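Local coordinates for protein dihydropteroate synthase (PDB 6UCZ) that probably catalyses the condensation of a pterin pyrophosphate with p-aminobenzoate to give dihydropteroate, a step of folate synthesis, and here holds a pterin monophosphate, at residues I113-N117 with A118-E122; I84-E87 with E88-S91; E99-R102 with I103-A107. One frame throughout, in Å; residues are numbered along the deposited sequence.

Overall arrangement
Contacts 1 and 2 touch, their centres about 10 Å apart. The join is partly polar, with probable hydrogen bonds from the E89 carboxylate to T120 OG1 (2.6 Å from OE1) and T115 OG1 (2.8 Å from OE2), and partly packing, with N117 CB 3.6 Å from Q86 CG. Contact 1 also reaches the ligand, because D114 is part of the pterin pocket, whereas the E89 side chain of contact 2 stays about 10 Å from the pterin monophosphate. Contact 3 stands apart, its centre about 19 Å from that of contact 1 and about 23 Å from that of contact 2. In chain order helix 86-93 leads to helix 97-106, then to strand 110-115 and helix 118-127.

Contact 1: residues I113-N117 with A118-E122; sequences IDTRN and AKTAE. With PMM (pterin-6-yl-methyl-monophosphate), chain C.
T115 meets T120 where strand 110-115 turns back into helix 118-127. From T115 CB outward, CB itself packs on T120 CG2 at 3.8 Å. OG1, placed anti to the backbone N (chi1 -180°), comes against the CB and CG2 of T120, 3.6 Å from CB. The same oxygen accepts from N117 N at 2.9 Å with an angle of 168°, which defines an ST turn, and a further hydrogen bond ties it to E89. CG2, the other branch, reaches toward the first turn of the helix, 3.9 Å from A121 N. T120 CG2 also meets I113 CG1 at 4.0 Å, so this one methyl is shared by two strand residues, while T120 OG1 is bonded to E89 and Q86. N117 occupies the N-cap position without a side-chain capping bond; its carbonyl O receives A121 N at 3.1 Å, and its ND2 turns to E89. On the far side of the strand, D114 places OD2 2.9 Å from N8 of the pterin, with R274 as a salt-bridge partner. Strand 113-115 and helix 118-122 run nearly antiparallel (169°), as at the strand-to-helix turn of a beta-alpha-beta unit in a TIM barrel, with a pocket residue at the strand's C-terminal end.

Contact 2: residues I84-E87 with E88-S91; sequences ITQE and EEWS
T85 and E88 face each other across the first turn of helix 86-93 and exchange hydrogen bonds in both directions. T85 OG1 sits between its own backbone N and carbonyl carbon, which points it at the helix start, where E88 N donates to it at 3.0 Å and 167°. The E88 chain, extended beyond CG, runs back obliquely past the threonine, and its OE1 takes a weak bond from T85 N at 3.3 Å. Together the two bonds make a capping box. E88 CG lies 3.2 Å from T85 OG1, evidence that the glutamate is laid close against the capping hydroxyl.

I84 approaches from before the cap. Its CB comes 3.7 Å from E88 OE1, while CD1 lies over the backbone of E89, 3.7 Å from its CA.

Q86 and E89 cross at about a right angle, with amide and carboxylate planes 71° apart; the nearest approach, Q86 CG to E89 OE1 at 4.1 Å, is loose. Against W90 the glutamine lies alongside, both side chains pointing the same way. The glutamine amide and indole planes are 18° apart, but the touch is made below the ring, with Q86 NE2 3.8 Å from W90 CB. The polar ends of Q86 and E89 look to T120, and E89 also to T115 and N117.

Chemically, the contact divides its acids. At the exposed helix start E88 OE1 takes the T85 N-H only weakly, while the E88 N-H is taken by T85 OG1; the negative charge of E88 should also suit the helix dipole. The buried carboxylate of E89 is instead met by three polar side chains, which probably offset the cost of burying it and fix its rotation.

Contact 3: residues E99-R102 with I103-A107; sequences EIIR and IAHNA
I101 and H105, one turn apart on helix 97-106, share the tightly packed part of this contact with I103. The I101 and H105 side chains run side by side in the same direction, and I101 CG2 rests over one face of the imidazole, 3.9 Å from the ring centroid and 29° off the ring normal, a CH-pi contact. The ring's far nitrogen, NE2, is bonded to D130. I103 lies close against the carbonyl of E99, with CG1 3.2 Å and CD1 3.3 Å from E99 O, and its CD1 is also 3.6 Å from E99 OE1.

The solvent side is polar, yet R102 holds E99 side-on in a two-nitrogen salt bridge: NE reaches OE2 at 2.8 Å, and NH2 reaches the syn lone pair of OE1 at 3.2 Å, almost straight at 174°. E99 bends at chi2 (-60°) to bring its carboxylate to the edge of the guanidinium. Only the approach of N106 to R102 is loose; it is oblique, and ND2 and NH1, both donors, are 3.4 Å apart.

Around the helix, I100 and I103 pack on I56 of helix 52-64, with I63 also touching I103. I101 and A104 face V111 of strand 110-115, so helix 97-106 bridges a neighbouring helix and the sheet.

Contact 1: residues I113-N117 with A118-E122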
loop_
_atom_site.group_PDB
_atom_site.type_symbol
_atom_site.label_atom_id
_atom_site.label_comp_id
_atom_site.label_asym_id
_atom_site.label_seq_id
_atom_site.Cartn_x
_atom_site.Cartn_y
_atom_site.Cartn_z
ATOM N N ILE A 113 2.366 4.139 -7.855
ATOM C CA ILE A 113 2.263 5.531 -7.423
ATOM C C ILE A 113 1.330 5.596 -6.223
ATOM O O ILE A 113 0.145 5.255 -6.322
ATOM C CB ILE A 113 1.807 6.465 -8.566
ATOM C CG1 ILE A 113 1.645 7.909 -8.060
ATOM C CG2 ILE A 113 0.516 5.996 -9.238
ATOM C CD1 ILE A 113 2.911 8.514 -7.506
ATOM N N ASP A 114 1.873 5.992 -5.074
ATOM C CA ASP A 114 1.098 6.074 -3.837
ATOM C C ASP A 114 0.553 7.492 -3.768
ATOM O O ASP A 114 1.281 8.432 -3.442
ATOM C CB ASP A 114 1.960 5.727 -2.625
ATOM C CG ASP A 114 1.179 5.714 -1.321
ATOM O OD1 ASP A 114 0.017 6.188 -1.263
ATOM O OD2 ASP A 114 1.740 5.197 -0.332
ATOM N N THR A 115 -0.722 7.656 -4.118
ATOM C CA THR A 115 -1.326 8.978 -4.142
ATOM C C THR A 115 -2.817 8.838 -3.889
ATOM O O THR A 115 -3.419 7.801 -4.179
ATOM C CB THR A 115 -1.082 9.695 -5.477
ATOM O OG1 THR A 115 -1.683 10.990 -5.450
ATOM C CG2 THR A 115 -1.690 8.906 -6.633
ATOM N N ARG A 116 -3.406 9.892 -3.343
ATOM C CA ARG A 116 -4.851 10.011 -3.281
ATOM C C ARG A 116 -5.426 10.877 -4.403
ATOM O O ARG A 116 -6.650 10.989 -4.501
ATOM C CB ARG A 116 -5.269 10.573 -1.920
ATOM C CG ARG A 116 -5.076 12.073 -1.782
ATOM C CD ARG A 116 -5.387 12.510 -0.377
ATOM N NE ARG A 116 -4.332 12.065 0.527
ATOM C CZ ARG A 116 -4.129 12.549 1.748
ATOM N NH1 ARG A 116 -4.905 13.518 2.221
ATOM N NH2 ARG A 116 -3.139 12.065 2.490
ATOM N N ASN A 117 -4.584 11.461 -5.261
ATOM C CA ASN A 117 -5.004 12.447 -6.268
ATOM C C ASN A 117 -5.017 11.830 -7.663
ATOM O O ASN A 117 -3.985 11.340 -8.137
ATOM C CB ASN A 117 -4.074 13.659 -6.264
ATOM C CG ASN A 117 -4.104 14.418 -4.956
ATOM O OD1 ASN A 117 -5.170 14.725 -4.442
ATOM N ND2 ASN A 117 -2.933 14.728 -4.412
ATOM N N ALA A 118 -6.168 11.911 -8.341
ATOM C CA ALA A 118 -6.292 11.305 -9.665
ATOM C C ALA A 118 -5.320 11.922 -10.670
ATOM O O ALA A 118 -4.765 11.213 -11.516
ATOM C CB ALA A 118 -7.731 11.433 -10.170
ATOM N N LYS A 119 -5.098 13.237 -10.595
ATOM C CA LYS A 119 -4.182 13.885 -11.533
ATOM C C LYS A 119 -2.765 13.354 -11.383
ATOM O O LYS A 119 -2.068 13.132 -12.378
ATOM C CB LYS A 119 -4.194 15.398 -11.326
ATOM C CG LYS A 119 -3.341 16.180 -12.329
ATOM C CD LYS A 119 -3.589 15.780 -13.778
ATOM C CE LYS A 119 -4.781 16.504 -14.370
ATOM N NZ LYS A 119 -4.662 16.607 -15.855
ATOM N N THR A 120 -2.323 13.146 -10.144
ATOM C CA THR A 120 -0.997 12.578 -9.940
ATOM C C THR A 120 -0.923 11.163 -10.495
ATOM O O THR A 120 0.054 10.803 -11.161
ATOM C CB THR A 120 -0.637 12.620 -8.457
ATOM O OG1 THR A 120 -0.372 13.982 -8.085
ATOM C CG2 THR A 120 0.582 11.738 -8.160
ATOM N N ALA A 121 -1.961 10.355 -10.259
ATOM C CA ALA A 121 -1.981 9.015 -10.834
ATOM C C ALA A 121 -1.927 9.079 -12.351
ATOM O O ALA A 121 -1.195 8.311 -12.982
ATOM C CB ALA A 121 -3.222 8.252 -10.374
ATOM N N GLU A 122 -2.674 10.019 -12.952
ATOM C CA GLU A 122 -2.683 10.157 -14.402
ATOM C C GLU A 122 -1.308 10.543 -14.935
ATOM O O GLU A 122 -0.855 10.007 -15.954
ATOM C CB GLU A 122 -3.729 11.201 -14.811
ATOM C CG GLU A 122 -3.758 11.525 -16.280
ATOM C CD GLU A 122 -4.779 12.588 -16.600
ATOM O OE1 GLU A 122 -4.923 13.531 -15.797
ATOM O OE2 GLU A 122 -5.444 12.473 -17.646
HETATM N N5 PMM C . 0.302 3.018 4.534
HETATM C C6 PMM C . 0.870 4.211 4.324
HETATM C C7 PMM C . 0.900 4.773 3.062
HETATM N N8 PMM C . 0.371 4.206 1.972
HETATM N N1 PMM C . -0.721 2.421 1.063
HETATM C C2 PMM C . -1.310 1.240 1.206
HETATM N N2 PMM C . -1.865 0.641 0.146
HETATM N N3 PMM C . -1.400 0.589 2.407
HETATM C C4 PMM C . -0.915 1.067 3.602
HETATM O O4 PMM C . -1.058 0.434 4.648
HETATM C C4A PMM C . -0.251 2.383 3.489
HETATM C C8A PMM C . -0.194 3.012 2.192
HETATM C C9 PMM C . 1.409 4.908 5.548
HETATM O O10 PMM C . 2.593 4.222 6.002
HETATM P PA PMM C . 4.075 4.854 5.848
HETATM O O1P PMM C . 4.976 3.904 6.655
HETATM O O2P PMM C . 4.080 6.194 6.572
HETATM O O3P PMM C . 4.446 4.955 4.406
#

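Contact 2: residues I84-E87 with E88-S91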
loop_
_atom_site.group_PDB
_atom_site.type_symbol
_atom_site.label_atom_id
_atom_site.label_comp_id
_atom_site.label_asym_id
_atom_site.label_seq_id
_atom_site.Cartn_x
_atom_site.Cartn_y
_atom_site.Cartn_z
ATOM N N ILE A 84 -0.383 18.274 1.596
ATOM C CA ILE A 84 0.124 19.140 0.543
ATOM C C ILE A 84 -0.866 19.134 -0.618
ATOM O O ILE A 84 -1.732 18.269 -0.719
ATOM C CB ILE A 84 1.537 18.714 0.081
ATOM C CG1 ILE A 84 1.515 17.278 -0.427
ATOM C CG2 ILE A 84 2.532 18.844 1.217
ATOM C CD1 ILE A 84 2.810 16.828 -1.025
ATOM N N THR A 85 -0.711 20.091 -1.536
ATOM C CA THR A 85 -1.521 20.142 -2.745
ATOM C C THR A 85 -1.066 19.090 -3.754
ATOM O O THR A 85 0.065 18.593 -3.716
ATOM C CB THR A 85 -1.453 21.525 -3.402
ATOM O OG1 THR A 85 -0.120 21.768 -3.865
ATOM C CG2 THR A 85 -1.853 22.622 -2.415
ATOM N N GLN A 86 -1.975 18.747 -4.670
ATOM C CA GLN A 86 -1.605 17.833 -5.748
ATOM C C GLN A 86 -0.443 18.384 -6.566
ATOM O O GLN A 86 0.403 17.616 -7.046
ATOM C CB GLN A 86 -2.811 17.568 -6.655
ATOM C CG GLN A 86 -2.577 16.554 -7.782
ATOM C CD GLN A 86 -1.891 17.158 -9.012
ATOM O OE1 GLN A 86 -2.067 18.342 -9.313
ATOM N NE2 GLN A 86 -1.080 16.350 -9.706
ATOM N N GLU A 87 -0.393 19.707 -6.753
ATOM C CA GLU A 87 0.672 20.306 -7.554
ATOM C C GLU A 87 2.022 20.189 -6.855
ATOM O O GLU A 87 3.037 19.871 -7.488
ATOM C CB GLU A 87 0.361 21.772 -7.860
ATOM C CG GLU A 87 -0.798 22.009 -8.826
ATOM C CD GLU A 87 -2.151 22.060 -8.136
ATOM O OE1 GLU A 87 -2.215 21.828 -6.911
ATOM O OE2 GLU A 87 -3.155 22.372 -8.814
ATOM N N GLU A 88 2.065 20.489 -5.556
ATOM C CA GLU A 88 3.294 20.282 -4.800
ATOM C C GLU A 88 3.683 18.812 -4.803
ATOM O O GLU A 88 4.865 18.473 -4.948
ATOM C CB GLU A 88 3.121 20.821 -3.385
ATOM C CG GLU A 88 3.000 22.328 -3.388
ATOM C CD GLU A 88 2.391 22.886 -2.121
ATOM O OE1 GLU A 88 1.964 22.084 -1.257
ATOM O OE2 GLU A 88 2.325 24.134 -2.006
ATOM N N GLU A 89 2.701 17.924 -4.649
ATOM C CA GLU A 89 2.979 16.494 -4.694
ATOM C C GLU A 89 3.668 16.116 -5.998
ATOM O O GLU A 89 4.687 15.415 -5.997
ATOM C CB GLU A 89 1.679 15.709 -4.544
ATOM C CG GLU A 89 1.857 14.200 -4.625
ATOM C CD GLU A 89 0.529 13.477 -4.760
ATOM O OE1 GLU A 89 -0.363 14.018 -5.443
ATOM O OE2 GLU A 89 0.371 12.374 -4.187
ATOM N N TRP A 90 3.140 16.609 -7.124
ATOM C CA TRP A 90 3.682 16.228 -8.423
ATOM C C TRP A 90 5.072 16.805 -8.656
ATOM O O TRP A 90 5.917 16.144 -9.265
ATOM C CB TRP A 90 2.745 16.660 -9.560
ATOM C CG TRP A 90 3.277 16.178 -10.877
ATOM C CD1 TRP A 90 3.692 16.948 -11.932
ATOM C CD2 TRP A 90 3.548 14.815 -11.245
ATOM N NE1 TRP A 90 4.164 16.144 -12.947
ATOM C CE2 TRP A 90 4.089 14.833 -12.547
ATOM C CE3 TRP A 90 3.357 13.579 -10.609
ATOM C CZ2 TRP A 90 4.448 13.665 -13.222
ATOM C CZ3 TRP A 90 3.719 12.420 -11.280
ATOM C CH2 TRP A 90 4.259 12.474 -12.575
ATOM N N SER A 91 5.333 18.031 -8.188
ATOM C CA SER A 91 6.669 18.596 -8.372
ATOM C C SER A 91 7.741 17.785 -7.640
ATOM O O SER A 91 8.899 17.768 -8.072
ATOM C CB SER A 91 6.697 20.068 -7.942
ATOM O OG SER A 91 6.670 20.206 -6.537
#

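Contact 3: residues E99-R102 with I103-A107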
loop_
_atom_site.group_PDB
_atom_site.type_symbol
_atom_site.label_atom_id
_atom_site.label_comp_id
_atom_site.label_asym_id
_atom_site.label_seq_id
_atom_site.Cartn_x
_atom_site.Cartn_y
_atom_site.Cartn_z
ATOM N N GLU A 99 13.366 8.307 -13.852
ATOM C CA GLU A 99 14.539 7.459 -13.656
ATOM C C GLU A 99 14.189 6.204 -12.870
ATOM O O GLU A 99 14.672 5.114 -13.192
ATOM C CB GLU A 99 15.657 8.233 -12.951
ATOM C CG GLU A 99 16.710 8.813 -13.892
ATOM C CD GLU A 99 17.417 7.751 -14.718
ATOM O OE1 GLU A 99 18.365 7.113 -14.210
ATOM O OE2 GLU A 99 17.014 7.548 -15.878
ATOM N N ILE A 100 13.338 6.333 -11.848
ATOM C CA ILE A 100 12.910 5.172 -11.075
ATOM C C ILE A 100 12.189 4.177 -11.972
ATOM O O ILE A 100 12.426 2.965 -11.897
ATOM C CB ILE A 100 12.029 5.616 -9.892
ATOM C CG1 ILE A 100 12.862 6.374 -8.855
ATOM C CG2 ILE A 100 11.283 4.422 -9.261
ATOM C CD1 ILE A 100 12.026 7.119 -7.815
ATOM N N ILE A 101 11.317 4.676 -12.854
ATOM C CA ILE A 101 10.606 3.792 -13.771
ATOM C C ILE A 101 11.584 3.104 -14.717
ATOM O O ILE A 101 11.467 1.903 -14.982
ATOM C CB ILE A 101 9.524 4.583 -14.533
ATOM C CG1 ILE A 101 8.390 4.972 -13.585
ATOM C CG2 ILE A 101 8.998 3.795 -15.735
ATOM C CD1 ILE A 101 7.495 6.065 -14.153
ATOM N N ARG A 102 12.565 3.849 -15.237
ATOM C CA ARG A 102 13.538 3.259 -16.154
ATOM C C ARG A 102 14.379 2.197 -15.453
ATOM O O ARG A 102 14.610 1.105 -15.992
ATOM C CB ARG A 102 14.443 4.340 -16.752
ATOM C CG ARG A 102 15.346 3.826 -17.878
ATOM C CD ARG A 102 16.367 4.875 -18.290
ATOM N NE ARG A 102 17.340 5.107 -17.226
ATOM C CZ ARG A 102 18.458 4.408 -17.060
ATOM N NH1 ARG A 102 18.774 3.431 -17.909
ATOM N NH2 ARG A 102 19.265 4.697 -16.048
ATOM N N ILE A 103 14.879 2.517 -14.262
ATOM C CA ILE A 103 15.742 1.585 -13.548
ATOM C C ILE A 103 14.950 0.361 -13.100
ATOM O O ILE A 103 15.424 -0.775 -13.212
ATOM C CB ILE A 103 16.415 2.310 -12.365
ATOM C CG1 ILE A 103 17.362 3.396 -12.891
ATOM C CG2 ILE A 103 17.177 1.337 -11.480
ATOM C CD1 ILE A 103 17.656 4.489 -11.890
ATOM N N ALA A 104 13.721 0.565 -12.617
ATOM C CA ALA A 104 12.902 -0.565 -12.186
ATOM C C ALA A 104 12.524 -1.457 -13.362
ATOM O O ALA A 104 12.681 -2.682 -13.298
ATOM C CB ALA A 104 11.650 -0.075 -11.459
ATOM N N HIS A 105 12.010 -0.865 -14.447
ATOM C CA HIS A 105 11.580 -1.685 -15.575
ATOM C C HIS A 105 12.755 -2.421 -16.205
ATOM O O HIS A 105 12.613 -3.576 -16.625
ATOM C CB HIS A 105 10.856 -0.823 -16.609
ATOM C CG HIS A 105 9.473 -0.439 -16.189
ATOM N ND1 HIS A 105 8.661 0.378 -16.947
ATOM C CD2 HIS A 105 8.764 -0.749 -15.078
ATOM C CE1 HIS A 105 7.508 0.550 -16.324
ATOM N NE2 HIS A 105 7.543 -0.124 -15.188
ATOM N N ASN A 106 13.929 -1.773 -16.261
ATOM C CA ASN A 106 15.130 -2.443 -16.749
ATOM C C ASN A 106 15.420 -3.702 -15.947
ATOM O O ASN A 106 15.941 -4.677 -16.492
ATOM C CB ASN A 106 16.335 -1.499 -16.700
ATOM C CG ASN A 106 16.437 -0.604 -17.931
ATOM O OD1 ASN A 106 15.630 -0.702 -18.857
ATOM N ND2 ASN A 106 17.433 0.278 -17.939
ATOM N N ALA A 107 15.054 -3.708 -14.667
ATOM C CA ALA A 107 15.265 -4.844 -13.783
ATOM C C ALA A 107 14.028 -5.723 -13.649
ATOM O O ALA A 107 14.007 -6.614 -12.788
ATOM C CB ALA A 107 15.695 -4.357 -12.398
#